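Side-chain contacts in membrane lipoprotein family protein (Aeropyrum pernix, PDB 4PEV), which binds adenosine and probably serves as the solute-binding component of an ABC transport system in the cell membrane: residues A105-G110 / Q136-I141; E159-S164 / Q386-G391; M262-K267 / E286-Q291; G273-S278 / E370-N375. All blocks are in the same frame, centred on the assembly; numbering follows the deposited sequence.

Contact 1 (A105-G110 / Q136-I141)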
loop_
_atom_site.group_PDB
_atom_site.type_symbol
_atom_site.label_atom_id
_atom_site.label_comp_id
_atom_site.label_asym_id
_atom_site.label_seq_id
_atom_site.Cartn_x
_atom_site.Cartn_y
_atom_site.Cartn_z
ATOM N N ALA C 105 -8.023 19.423 19.853
ATOM C CA ALA C 105 -9.171 20.316 19.685
ATOM C C ALA C 105 -10.409 19.616 19.147
ATOM O O ALA C 105 -11.518 19.974 19.513
ATOM C CB ALA C 105 -8.802 21.481 18.771
ATOM N N ALA C 106 -10.222 18.640 18.266
ATOM C CA ALA C 106 -11.344 17.876 17.744
ATOM C C ALA C 106 -11.955 16.955 18.804
ATOM O O ALA C 106 -13.167 16.711 18.810
ATOM C CB ALA C 106 -10.904 17.074 16.531
ATOM N N SER C 107 -11.112 16.429 19.686
ATOM C CA SER C 107 -11.574 15.596 20.783
ATOM C C SER C 107 -12.317 16.471 21.799
ATOM O O SER C 107 -13.429 16.155 22.237
ATOM C CB SER C 107 -10.377 14.917 21.451
ATOM O OG SER C 107 -9.545 14.279 20.490
ATOM N N ARG C 108 -11.675 17.580 22.147
ATOM C CA ARG C 108 -12.257 18.666 22.939
ATOM C C ARG C 108 -13.646 19.136 22.454
ATOM O O ARG C 108 -14.458 19.565 23.261
ATOM C CB ARG C 108 -11.274 19.855 22.900
ATOM C CG ARG C 108 -11.571 21.005 23.837
ATOM C CD ARG C 108 -11.186 20.658 25.260
ATOM N NE ARG C 108 -11.986 21.397 26.237
ATOM C CZ ARG C 108 -11.894 21.235 27.557
ATOM N NH1 ARG C 108 -11.026 20.358 28.075
ATOM N NH2 ARG C 108 -12.669 21.954 28.364
ATOM N N SER C 109 -13.912 19.074 21.150
ATOM C CA SER C 109 -15.126 19.665 20.583
ATOM C C SER C 109 -16.416 18.886 20.861
ATOM O O SER C 109 -17.521 19.414 20.691
ATOM C CB SER C 109 -14.968 19.843 19.071
ATOM O OG SER C 109 -15.063 18.608 18.369
ATOM N N GLY C 110 -16.281 17.627 21.248
ATOM C CA GLY C 110 -17.440 16.770 21.461
ATOM C C GLY C 110 -18.350 16.544 20.267
ATOM O O GLY C 110 -19.439 16.021 20.444
ATOM N N GLN C 136 -13.844 9.759 24.246
ATOM C CA GLN C 136 -13.734 9.970 22.806
ATOM C C GLN C 136 -13.200 8.696 22.188
ATOM O O GLN C 136 -12.124 8.249 22.588
ATOM C CB GLN C 136 -12.756 11.118 22.499
ATOM C CG GLN C 136 -12.519 11.403 21.028
ATOM C CD GLN C 136 -13.812 11.701 20.307
ATOM O OE1 GLN C 136 -14.514 12.631 20.672
ATOM N NE2 GLN C 136 -14.146 10.900 19.297
ATOM N N LYS C 137 -13.929 8.143 21.208
ATOM C CA LYS C 137 -13.479 6.963 20.462
ATOM C C LYS C 137 -12.636 7.343 19.256
ATOM O O LYS C 137 -12.959 8.293 18.549
ATOM C CB LYS C 137 -14.651 6.141 19.960
ATOM C CG LYS C 137 -15.773 5.997 20.953
ATOM C CD LYS C 137 -16.606 4.761 20.652
ATOM C CE LYS C 137 -18.005 4.882 21.239
ATOM N NZ LYS C 137 -18.795 5.944 20.547
ATOM N N TYR C 138 -11.578 6.559 19.022
ATOM C CA TYR C 138 -10.617 6.775 17.942
ATOM C C TYR C 138 -10.408 5.498 17.152
ATOM O O TYR C 138 -10.351 4.426 17.734
ATOM C CB TYR C 138 -9.266 7.160 18.512
ATOM C CG TYR C 138 -9.253 8.412 19.355
ATOM C CD1 TYR C 138 -9.123 9.661 18.776
ATOM C CD2 TYR C 138 -9.337 8.344 20.739
ATOM C CE1 TYR C 138 -9.099 10.799 19.544
ATOM C CE2 TYR C 138 -9.297 9.477 21.518
ATOM C CZ TYR C 138 -9.184 10.697 20.915
ATOM O OH TYR C 138 -9.153 11.829 21.679
ATOM N N ALA C 139 -10.268 5.611 15.831
ATOM C CA ALA C 139 -9.723 4.512 15.027
ATOM C C ALA C 139 -8.414 4.958 14.383
ATOM O O ALA C 139 -8.367 5.964 13.696
ATOM C CB ALA C 139 -10.714 4.045 13.978
ATOM N N LEU C 140 -7.343 4.225 14.661
ATOM C CA LEU C 140 -6.045 4.490 14.062
ATOM C C LEU C 140 -5.886 3.527 12.910
ATOM O O LEU C 140 -6.037 2.328 13.095
ATOM C CB LEU C 140 -4.941 4.278 15.093
ATOM C CG LEU C 140 -3.506 4.630 14.688
ATOM C CD1 LEU C 140 -3.393 5.979 13.974
ATOM C CD2 LEU C 140 -2.596 4.606 15.908
ATOM N N ILE C 141 -5.620 4.044 11.714
ATOM C CA ILE C 141 -5.475 3.191 10.529
ATOM C C ILE C 141 -4.008 3.110 10.108
ATOM O O ILE C 141 -3.312 4.134 10.067
ATOM C CB ILE C 141 -6.298 3.697 9.328
ATOM C CG1 ILE C 141 -7.740 4.050 9.734
ATOM C CG2 ILE C 141 -6.288 2.675 8.205
ATOM C CD1 ILE C 141 -8.511 2.946 10.431
#
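Tyr138 holds its CG anti to the carbonyl carbon (chi1 -59°), which carries the ring from strand 137-141 across to Ser107 of helix 99-108, while Gln136, with CG anti to the backbone N (chi1 178°) and a bend at chi2, lays its CG methylene beside Ser107. The phenol meets the serine through its hydroxyl: Tyr138 OH donates to Ser107 OG at 2.8 Å, and OG lies at the ring edge, near the ring plane. Ser107 OG is also bonded to Leu103 O one helical turn back, so the tyrosine is joined to the helix backbone through the serine.

Next to this polar link the packing is apolar, with Gln136 CG 4.1 Å from Ser107 CB. The amide beyond turns back on its own strand: Gln136 NE2 bonds Lys137 O at 3.0 Å with an N-H...O angle of 159°, the acceptor lying close to the amide plane, and it bonds Tyr112 O as well. With an alanine here, the carbonyl groups of Lys137 and Tyr112 would probably lose the side-chain donor they share, and Ser107 CB the methylene at its flank.

Val129 of helix 123-132 and Ile115 of strand 114-118 touch both Ser107 and Tyr138, burying the pair. Helix 99-108 here packs against the parallel sheet of the N-terminal lobe, a helix-on-sheet layer of the alternating beta-alpha arrangement expected of a periplasmic-binding-protein lobe.

Contact 2 (E159-S164 / Q386-G391)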
loop_
_atom_site.group_PDB
_atom_site.type_symbol
_atom_site.label_atom_id
_atom_site.label_comp_id
_atom_site.label_asym_id
_atom_site.label_seq_id
_atom_site.Cartn_x
_atom_site.Cartn_y
_atom_site.Cartn_z
ATOM N N GLU C 159 1.953 -6.130 5.894
ATOM C CA GLU C 159 2.367 -5.758 4.539
ATOM C C GLU C 159 3.389 -6.705 3.942
ATOM O O GLU C 159 3.493 -6.817 2.727
ATOM C CB GLU C 159 2.962 -4.350 4.516
ATOM C CG GLU C 159 1.955 -3.222 4.632
ATOM C CD GLU C 159 1.566 -2.879 6.059
ATOM O OE1 GLU C 159 2.086 -3.490 7.015
ATOM O OE2 GLU C 159 0.729 -1.968 6.225
ATOM N N GLN C 160 4.158 -7.374 4.788
ATOM C CA GLN C 160 5.092 -8.389 4.317
ATOM C C GLN C 160 4.363 -9.393 3.416
ATOM O O GLN C 160 4.891 -9.844 2.383
ATOM C CB GLN C 160 5.746 -9.128 5.492
ATOM C CG GLN C 160 6.379 -8.234 6.559
ATOM C CD GLN C 160 5.565 -8.147 7.850
ATOM O OE1 GLN C 160 4.345 -7.972 7.838
ATOM N NE2 GLN C 160 6.250 -8.271 8.975
ATOM N N GLU C 161 3.136 -9.723 3.805
ATOM C CA GLU C 161 2.412 -10.792 3.159
ATOM C C GLU C 161 2.180 -10.445 1.692
ATOM O O GLU C 161 2.619 -11.190 0.809
ATOM C CB GLU C 161 1.108 -11.108 3.915
ATOM C CG GLU C 161 1.345 -11.593 5.352
ATOM C CD GLU C 161 0.100 -12.125 6.071
ATOM O OE1 GLU C 161 -0.994 -12.218 5.475
ATOM O OE2 GLU C 161 0.223 -12.459 7.268
ATOM N N VAL C 162 1.547 -9.301 1.427
ATOM C CA VAL C 162 1.253 -8.890 0.040
ATOM C C VAL C 162 2.503 -8.457 -0.774
ATOM O O VAL C 162 2.613 -8.777 -1.956
ATOM C CB VAL C 162 0.151 -7.802 -0.008
ATOM C CG1 VAL C 162 0.688 -6.433 0.398
ATOM C CG2 VAL C 162 -0.479 -7.730 -1.389
ATOM N N ALA C 163 3.432 -7.739 -0.150
ATOM C CA ALA C 163 4.647 -7.293 -0.829
ATOM C C ALA C 163 5.512 -8.461 -1.296
ATOM O O ALA C 163 6.139 -8.390 -2.359
ATOM C CB ALA C 163 5.459 -6.393 0.081
ATOM N N SER C 164 5.568 -9.524 -0.495
ATOM C CA SER C 164 6.289 -10.726 -0.886
ATOM C C SER C 164 5.706 -11.320 -2.153
ATOM O O SER C 164 6.454 -11.797 -2.999
ATOM C CB SER C 164 6.303 -11.781 0.247
ATOM O OG SER C 164 5.012 -12.306 0.540
ATOM N N GLN C 386 -0.258 -19.638 -0.121
ATOM C CA GLN C 386 -0.817 -20.747 0.648
ATOM C C GLN C 386 -0.008 -21.136 1.863
ATOM O O GLN C 386 -0.578 -21.551 2.865
ATOM C CB GLN C 386 -1.088 -21.972 -0.230
ATOM C CG GLN C 386 -2.552 -22.069 -0.623
ATOM C CD GLN C 386 -3.475 -21.854 0.574
ATOM O OE1 GLN C 386 -3.240 -22.396 1.663
ATOM N NE2 GLN C 386 -4.509 -21.031 0.388
ATOM N N LYS C 387 1.309 -21.001 1.791
ATOM C CA LYS C 387 2.130 -21.214 2.973
ATOM C C LYS C 387 1.810 -20.170 4.036
ATOM O O LYS C 387 1.942 -20.440 5.227
ATOM C CB LYS C 387 3.620 -21.214 2.619
ATOM C CG LYS C 387 4.036 -22.500 1.903
ATOM C CD LYS C 387 5.395 -22.421 1.212
ATOM C CE LYS C 387 6.538 -22.432 2.211
ATOM N NZ LYS C 387 7.859 -22.412 1.527
ATOM N N ILE C 388 1.353 -18.992 3.598
ATOM C CA ILE C 388 1.045 -17.868 4.501
ATOM C C ILE C 388 -0.311 -18.023 5.171
ATOM O O ILE C 388 -0.412 -17.935 6.394
ATOM C CB ILE C 388 1.100 -16.506 3.762
ATOM C CG1 ILE C 388 2.563 -16.116 3.503
ATOM C CG2 ILE C 388 0.400 -15.415 4.571
ATOM C CD1 ILE C 388 2.751 -14.946 2.564
ATOM N N ILE C 389 -1.341 -18.229 4.358
ATOM C CA ILE C 389 -2.703 -18.462 4.857
ATOM C C ILE C 389 -2.794 -19.658 5.820
ATOM O O ILE C 389 -3.523 -19.603 6.818
ATOM C CB ILE C 389 -3.687 -18.668 3.689
ATOM C CG1 ILE C 389 -3.883 -17.339 2.944
ATOM C CG2 ILE C 389 -5.020 -19.242 4.179
ATOM C CD1 ILE C 389 -4.633 -17.477 1.634
ATOM N N SER C 390 -2.053 -20.724 5.514
ATOM C CA SER C 390 -2.036 -21.935 6.339
ATOM C C SER C 390 -1.375 -21.709 7.701
ATOM O O SER C 390 -1.547 -22.510 8.606
ATOM C CB SER C 390 -1.306 -23.078 5.620
ATOM O OG SER C 390 0.106 -22.926 5.741
ATOM N N GLY C 391 -0.608 -20.638 7.854
ATOM C CA GLY C 391 0.074 -20.387 9.118
ATOM C C GLY C 391 1.457 -20.994 9.093
ATOM O O GLY C 391 2.279 -20.711 9.963
#
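Ile388 of helix 375-389 lays its two branches on different residues of helix 159-181, CG2 on Glu161 and CD1 on Ser164. The closer part is the meeting with Glu161, whose chain runs out extended and brings its carboxylate over the methyl, with Ile388 CG2 3.6 Å from Glu161 OE1 and equally near CD. The branch is directed there by chi1 of the isoleucine (-75°), which sets CG2 anti to the backbone N. The contact is apolar on one side and charged on the other, and the carboxylate finds its partners elsewhere: Glu161 OE2 forms a salt bridge with Arg158, and OE1 accepts from Leu326 N.

Helix 159-181 leads from the parallel sheet of the N-terminal lobe to the second sheet, and Leu326 lies on the link from strand 320-324 to strand 331-333, which passes between the same two sheets. Glu161 thus joins two of the interdomain crossovers that mark type I periplasmic binding proteins.

Toward Ser164 the fit is looser, Ile388 CD1 standing 4.0 Å from Ser164 OG. That hydroxyl turns to its own helix, donating to Glu161 O at 2.7 Å from a position tilted out of the carbonyl plane. On the solvent side, Gln386 and Ser390 are exposed and take no part in the contact with 159-164, and Gly391 is the first residue past the helix to leave helical angles, with positive phi.

Contact 3 (M262-K267 / E286-Q291)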
loop_
_atom_site.group_PDB
_atom_site.type_symbol
_atom_site.label_atom_id
_atom_site.label_comp_id
_atom_site.label_asym_id
_atom_site.label_seq_id
_atom_site.Cartn_x
_atom_site.Cartn_y
_atom_site.Cartn_z
HETATM N N MSE C 262 6.421 8.260 -10.284
HETATM C CA MSE C 262 7.043 7.032 -10.737
HETATM C C MSE C 262 6.341 6.510 -11.967
HETATM O O MSE C 262 6.987 6.185 -12.950
HETATM C CB MSE C 262 6.978 6.014 -9.607
HETATM C CG MSE C 262 7.789 4.770 -9.900
HETATM SE SE MSE C 262 7.139 3.339 -8.717
HETATM C CE MSE C 262 5.457 2.844 -9.633
ATOM N N PHE C 263 5.011 6.432 -11.913
ATOM C CA PHE C 263 4.208 5.960 -13.035
ATOM C C PHE C 263 4.515 6.754 -14.277
ATOM O O PHE C 263 4.647 6.190 -15.367
ATOM C CB PHE C 263 2.718 6.133 -12.779
ATOM C CG PHE C 263 2.139 5.194 -11.766
ATOM C CD1 PHE C 263 2.691 3.946 -11.526
ATOM C CD2 PHE C 263 0.970 5.546 -11.095
ATOM C CE1 PHE C 263 2.113 3.092 -10.597
ATOM C CE2 PHE C 263 0.380 4.692 -10.180
ATOM C CZ PHE C 263 0.954 3.467 -9.923
ATOM N N ASN C 264 4.610 8.067 -14.120
ATOM C CA ASN C 264 4.873 8.922 -15.259
ATOM C C ASN C 264 6.266 8.735 -15.827
ATOM O O ASN C 264 6.453 8.874 -17.015
ATOM C CB ASN C 264 4.599 10.373 -14.913
ATOM C CG ASN C 264 3.133 10.621 -14.627
ATOM O OD1 ASN C 264 2.248 9.999 -15.206
ATOM N ND2 ASN C 264 2.873 11.540 -13.726
ATOM N N ALA C 265 7.228 8.381 -14.990
ATOM C CA ALA C 265 8.587 8.131 -15.447
ATOM C C ALA C 265 8.674 6.866 -16.314
ATOM O O ALA C 265 9.419 6.831 -17.316
ATOM C CB ALA C 265 9.520 8.019 -14.253
ATOM N N VAL C 266 7.910 5.844 -15.921
ATOM C CA VAL C 266 7.865 4.565 -16.635
ATOM C C VAL C 266 7.109 4.727 -17.963
ATOM O O VAL C 266 7.430 4.050 -18.941
ATOM C CB VAL C 266 7.241 3.441 -15.746
ATOM C CG1 VAL C 266 7.146 2.106 -16.479
ATOM C CG2 VAL C 266 8.037 3.274 -14.463
ATOM N N LYS C 267 6.126 5.628 -18.014
ATOM C CA LYS C 267 5.439 5.937 -19.285
ATOM C C LYS C 267 6.385 6.518 -20.333
ATOM O O LYS C 267 6.352 6.136 -21.500
ATOM C CB LYS C 267 4.307 6.939 -19.074
ATOM C CG LYS C 267 3.123 6.404 -18.295
ATOM C CD LYS C 267 1.817 7.070 -18.690
ATOM C CE LYS C 267 1.728 8.505 -18.201
ATOM N NZ LYS C 267 0.957 9.335 -19.179
ATOM N N GLU C 286 -4.187 0.299 -12.097
ATOM C CA GLU C 286 -3.881 -0.073 -13.479
ATOM C C GLU C 286 -4.507 0.911 -14.448
ATOM O O GLU C 286 -3.919 1.277 -15.468
ATOM C CB GLU C 286 -4.371 -1.501 -13.779
ATOM C CG GLU C 286 -3.511 -2.621 -13.169
ATOM C CD GLU C 286 -3.926 -3.056 -11.772
ATOM O OE1 GLU C 286 -4.382 -2.212 -10.975
ATOM O OE2 GLU C 286 -3.763 -4.253 -11.463
ATOM N N TRP C 287 -5.712 1.344 -14.109
ATOM C CA TRP C 287 -6.461 2.317 -14.906
ATOM C C TRP C 287 -5.677 3.573 -15.240
ATOM O O TRP C 287 -5.978 4.226 -16.225
ATOM C CB TRP C 287 -7.760 2.713 -14.175
ATOM C CG TRP C 287 -7.513 3.433 -12.905
ATOM C CD1 TRP C 287 -7.435 2.895 -11.672
ATOM C CD2 TRP C 287 -7.260 4.835 -12.758
ATOM N NE1 TRP C 287 -7.155 3.869 -10.758
ATOM C CE2 TRP C 287 -7.048 5.072 -11.399
ATOM C CE3 TRP C 287 -7.208 5.919 -13.658
ATOM C CZ2 TRP C 287 -6.784 6.335 -10.896
ATOM C CZ3 TRP C 287 -6.946 7.176 -13.168
ATOM C CH2 TRP C 287 -6.734 7.376 -11.791
ATOM N N TYR C 288 -4.699 3.937 -14.417
ATOM C CA TYR C 288 -3.956 5.178 -14.655
ATOM C C TYR C 288 -3.180 5.095 -15.990
ATOM O O TYR C 288 -3.220 6.029 -16.796
ATOM C CB TYR C 288 -3.059 5.537 -13.453
ATOM C CG TYR C 288 -2.302 6.850 -13.592
ATOM C CD1 TYR C 288 -2.917 8.070 -13.328
ATOM C CD2 TYR C 288 -0.965 6.862 -13.982
ATOM C CE1 TYR C 288 -2.227 9.265 -13.454
ATOM C CE2 TYR C 288 -0.266 8.050 -14.115
ATOM C CZ TYR C 288 -0.899 9.251 -13.849
ATOM O OH TYR C 288 -0.186 10.426 -13.985
ATOM N N ASP C 289 -2.507 3.967 -16.214
ATOM C CA ASP C 289 -1.963 3.609 -17.531
ATOM C C ASP C 289 -1.787 2.104 -17.593
ATOM O O ASP C 289 -0.852 1.577 -17.006
ATOM C CB ASP C 289 -0.623 4.284 -17.836
ATOM C CG ASP C 289 -0.012 3.788 -19.148
ATOM O OD1 ASP C 289 -0.750 3.422 -20.095
ATOM O OD2 ASP C 289 1.220 3.742 -19.237
ATOM N N PRO C 290 -2.672 1.402 -18.316
ATOM C CA PRO C 290 -2.678 -0.059 -18.230
ATOM C C PRO C 290 -1.576 -0.769 -19.046
ATOM O O PRO C 290 -1.252 -1.931 -18.775
ATOM C CB PRO C 290 -4.074 -0.424 -18.756
ATOM C CG PRO C 290 -4.772 0.868 -19.050
ATOM C CD PRO C 290 -3.694 1.875 -19.258
ATOM N N GLN C 291 -1.020 -0.084 -20.035
ATOM C CA GLN C 291 0.081 -0.633 -20.808
ATOM C C GLN C 291 1.275 -0.887 -19.907
ATOM O O GLN C 291 1.935 -1.907 -20.029
ATOM C CB GLN C 291 0.485 0.323 -21.936
ATOM C CG GLN C 291 -0.469 0.351 -23.130
ATOM C CD GLN C 291 -0.594 1.740 -23.755
ATOM O OE1 GLN C 291 -0.621 2.753 -23.048
ATOM N NE2 GLN C 291 -0.682 1.792 -25.083
#
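Tyr288 and Asp289 reach from the loop between strands 277-282 and 293-299 to helix 258-271, the helix of the beta-alpha-beta unit that joins strand 248-254 to strand 277-282 in the second lobe. The segment enters through Glu286, whose carboxylate forms a salt bridge with Arg369.

At Tyr288, chi1 of -177° swings CG away from the backbone N and sends the ring across to the helix. Its CD2 meets Phe263 CD2 obliquely, at 3.7 Å, with the two ring planes inclined at 34°, while CE2 rests 3.8 Å from Phe263 CB. At the far end, Tyr288 OH donates to Asn264 OD1 at 2.8 Å, arriving in the carbonyl plane on a lone pair with a C=O...O angle of 110°. With an alanine here, Asn264 OD1 would probably lose its donor, leaving the amide freer to turn, and a gap would open beside Phe263. The phenylalanine lies about 9 Å, side chain to ligand, from the bound adenosine.

Asp289 follows, bonding Thr292 OG1 through OD2. Lys267 passes this carboxylate with its methylenes and bends at chi3 and chi4, leaving Lys267 NZ 5.6 Å from Asp289 OD2, a separation at which the opposite charges may still attract, though their charged atoms do not meet; Lys267 CG and CD each lie 3.4 Å from Asp289 OD2.

Contact 4 (G273-S278 / E370-N375)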
loop_
_atom_site.group_PDB
_atom_site.type_symbol
_atom_site.label_atom_id
_atom_site.label_comp_id
_atom_site.label_asym_id
_atom_site.label_seq_id
_atom_site.Cartn_x
_atom_site.Cartn_y
_atom_site.Cartn_z
ATOM N N GLY C 273 10.730 3.530 -26.039
ATOM C CA GLY C 273 10.944 2.173 -26.554
ATOM C C GLY C 273 11.412 1.180 -25.507
ATOM O O GLY C 273 11.527 -0.008 -25.764
ATOM N N VAL C 274 11.678 1.671 -24.315
ATOM C CA VAL C 274 12.224 0.856 -23.259
ATOM C C VAL C 274 11.136 -0.024 -22.659
ATOM O O VAL C 274 10.044 0.441 -22.368
ATOM C CB VAL C 274 12.822 1.751 -22.149
ATOM C CG1 VAL C 274 13.256 0.914 -20.952
ATOM C CG2 VAL C 274 13.993 2.576 -22.695
ATOM N N ILE C 275 11.442 -1.295 -22.443
ATOM C CA ILE C 275 10.472 -2.214 -21.854
ATOM C C ILE C 275 10.562 -2.169 -20.329
ATOM O O ILE C 275 11.519 -2.701 -19.752
ATOM C CB ILE C 275 10.684 -3.650 -22.367
ATOM C CG1 ILE C 275 10.327 -3.712 -23.857
ATOM C CG2 ILE C 275 9.845 -4.638 -21.564
ATOM C CD1 ILE C 275 10.828 -4.960 -24.570
ATOM N N ALA C 276 9.563 -1.537 -19.699
ATOM C CA ALA C 276 9.485 -1.395 -18.238
ATOM C C ALA C 276 8.044 -1.402 -17.746
ATOM O O ALA C 276 7.138 -1.028 -18.466
ATOM C CB ALA C 276 10.171 -0.110 -17.789
ATOM N N PHE C 277 7.840 -1.791 -16.496
ATOM C CA PHE C 277 6.492 -1.905 -15.950
ATOM C C PHE C 277 6.401 -1.358 -14.536
ATOM O O PHE C 277 7.379 -1.383 -13.796
ATOM C CB PHE C 277 6.057 -3.368 -15.949
ATOM C CG PHE C 277 5.946 -3.962 -17.318
ATOM C CD1 PHE C 277 4.797 -3.785 -18.072
ATOM C CD2 PHE C 277 6.992 -4.702 -17.856
ATOM C CE1 PHE C 277 4.699 -4.331 -19.344
ATOM C CE2 PHE C 277 6.898 -5.249 -19.126
ATOM C CZ PHE C 277 5.750 -5.063 -19.867
ATOM N N SER C 278 5.219 -0.869 -14.171
ATOM C CA SER C 278 4.977 -0.346 -12.845
ATOM C C SER C 278 4.035 -1.290 -12.106
ATOM O O SER C 278 3.288 -2.053 -12.721
ATOM C CB SER C 278 4.359 1.056 -12.921
ATOM O OG SER C 278 5.239 2.008 -13.504
ATOM N N GLU C 370 -0.515 -12.048 -19.575
ATOM C CA GLU C 370 -0.249 -13.207 -20.445
ATOM C C GLU C 370 1.157 -13.115 -21.046
ATOM O O GLU C 370 1.844 -14.112 -21.130
ATOM C CB GLU C 370 -1.279 -13.316 -21.580
ATOM C CG GLU C 370 -2.660 -13.834 -21.163
ATOM C CD GLU C 370 -3.792 -13.419 -22.123
ATOM O OE1 GLU C 370 -3.514 -12.729 -23.134
ATOM O OE2 GLU C 370 -4.973 -13.766 -21.862
ATOM N N LYS C 371 1.576 -11.914 -21.441
ATOM C CA LYS C 371 2.852 -11.717 -22.120
ATOM C C LYS C 371 4.073 -11.700 -21.223
ATOM O O LYS C 371 5.152 -12.101 -21.662
ATOM C CB LYS C 371 2.863 -10.402 -22.880
ATOM C CG LYS C 371 2.145 -10.421 -24.215
ATOM C CD LYS C 371 2.398 -9.122 -24.975
ATOM C CE LYS C 371 2.187 -9.256 -26.479
ATOM N NZ LYS C 371 0.753 -9.112 -26.853
ATOM N N TRP C 372 3.937 -11.194 -19.993
ATOM C CA TRP C 372 5.117 -10.887 -19.166
ATOM C C TRP C 372 5.161 -11.505 -17.779
ATOM O O TRP C 372 6.102 -11.253 -17.031
ATOM C CB TRP C 372 5.289 -9.380 -19.046
ATOM C CG TRP C 372 5.595 -8.740 -20.337
ATOM C CD1 TRP C 372 4.736 -8.050 -21.113
ATOM C CD2 TRP C 372 6.853 -8.727 -21.014
ATOM N NE1 TRP C 372 5.372 -7.593 -22.239
ATOM C CE2 TRP C 372 6.677 -7.996 -22.204
ATOM C CE3 TRP C 372 8.114 -9.255 -20.727
ATOM C CZ2 TRP C 372 7.713 -7.781 -23.122
ATOM C CZ3 TRP C 372 9.147 -9.052 -21.642
ATOM C CH2 TRP C 372 8.937 -8.317 -22.828
ATOM N N ILE C 373 4.172 -12.312 -17.426
ATOM C CA ILE C 373 4.227 -13.040 -16.167
ATOM C C ILE C 373 4.112 -14.531 -16.489
ATOM O O ILE C 373 3.060 -15.002 -16.869
ATOM C CB ILE C 373 3.125 -12.580 -15.173
ATOM C CG1 ILE C 373 3.070 -11.037 -15.086
ATOM C CG2 ILE C 373 3.364 -13.182 -13.787
ATOM C CD1 ILE C 373 2.216 -10.470 -13.955
ATOM N N SER C 374 5.213 -15.258 -16.343
ATOM C CA SER C 374 5.242 -16.702 -16.607
ATOM C C SER C 374 4.358 -17.478 -15.625
ATOM O O SER C 374 3.973 -16.957 -14.563
ATOM C CB SER C 374 6.683 -17.231 -16.516
ATOM O OG SER C 374 7.139 -17.293 -15.164
ATOM N N ASN C 375 4.049 -18.727 -15.981
ATOM C CA ASN C 375 3.260 -19.617 -15.116
ATOM C C ASN C 375 4.010 -20.014 -13.849
ATOM O O ASN C 375 3.390 -20.341 -12.845
ATOM C CB ASN C 375 2.834 -20.866 -15.885
ATOM C CG ASN C 375 1.772 -20.569 -16.926
ATOM O OD1 ASN C 375 0.999 -19.621 -16.798
ATOM N ND2 ASN C 375 1.722 -21.388 -17.960
#
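An apolar, aromatic contact joins Phe277 and Ile275, at the entry to strand 277-282, to Trp372 in the last turn of helix 358-372, on the flank of the second lobe. Both side chains come over the same face of the indole. Phe277 presents its edge to the five-membered ring in an edge-to-face pair, centroids 4.6 Å apart and planes at 52°, well short of perpendicular. Its leading atom is CZ, 3.4 Å from Trp372 CD1 and 3.5 Å from Trp372 NE1. Ile275 sits over the rim of the six-membered ring, where chi1 of -68° brings CG2, anti to the backbone N, to 4.0 Å from Trp372 CH2.

Two residues apart in extended chain, Ile275 and Phe277 point the same way, toward the helical layer on one side of the sheet, whereas Ser278 faces helix 258-271 on the other: the alpha/beta/alpha sandwich of this lobe. Helix 159-181 shares the first layer, with Ile177 touching Ile275 and Ile173 touching Phe277. Trp372 O, where the helix ends, accepts from Asn176 of that same helix. Just beyond, Ser374 is the N-cap of helix 375-389, its OG bonded to the backbone N of Gly377 and to Asp172 OD1.

In the fold
From the N terminus, contact 1 closes first, a short loop within the N-terminal lobe running through strand 114-118 and helix 123-132. The chain then crosses to the second lobe along helix 159-181, where contact 2 opens; it closes only near the C-terminal end, at helix 375-389, enclosing contacts 3 and 4. These two cross: 273-278 lies between the segments of contact 3, and 370-375 follows both. They also touch, Phe263 CD1 packing 3.6 Å from Ser278 CB, and so join helix 258-271, strand 277-282 and helix 358-372. Contacts 1 and 4 stand about 46 Å apart, centre to centre, on opposite sides of the chain's centre.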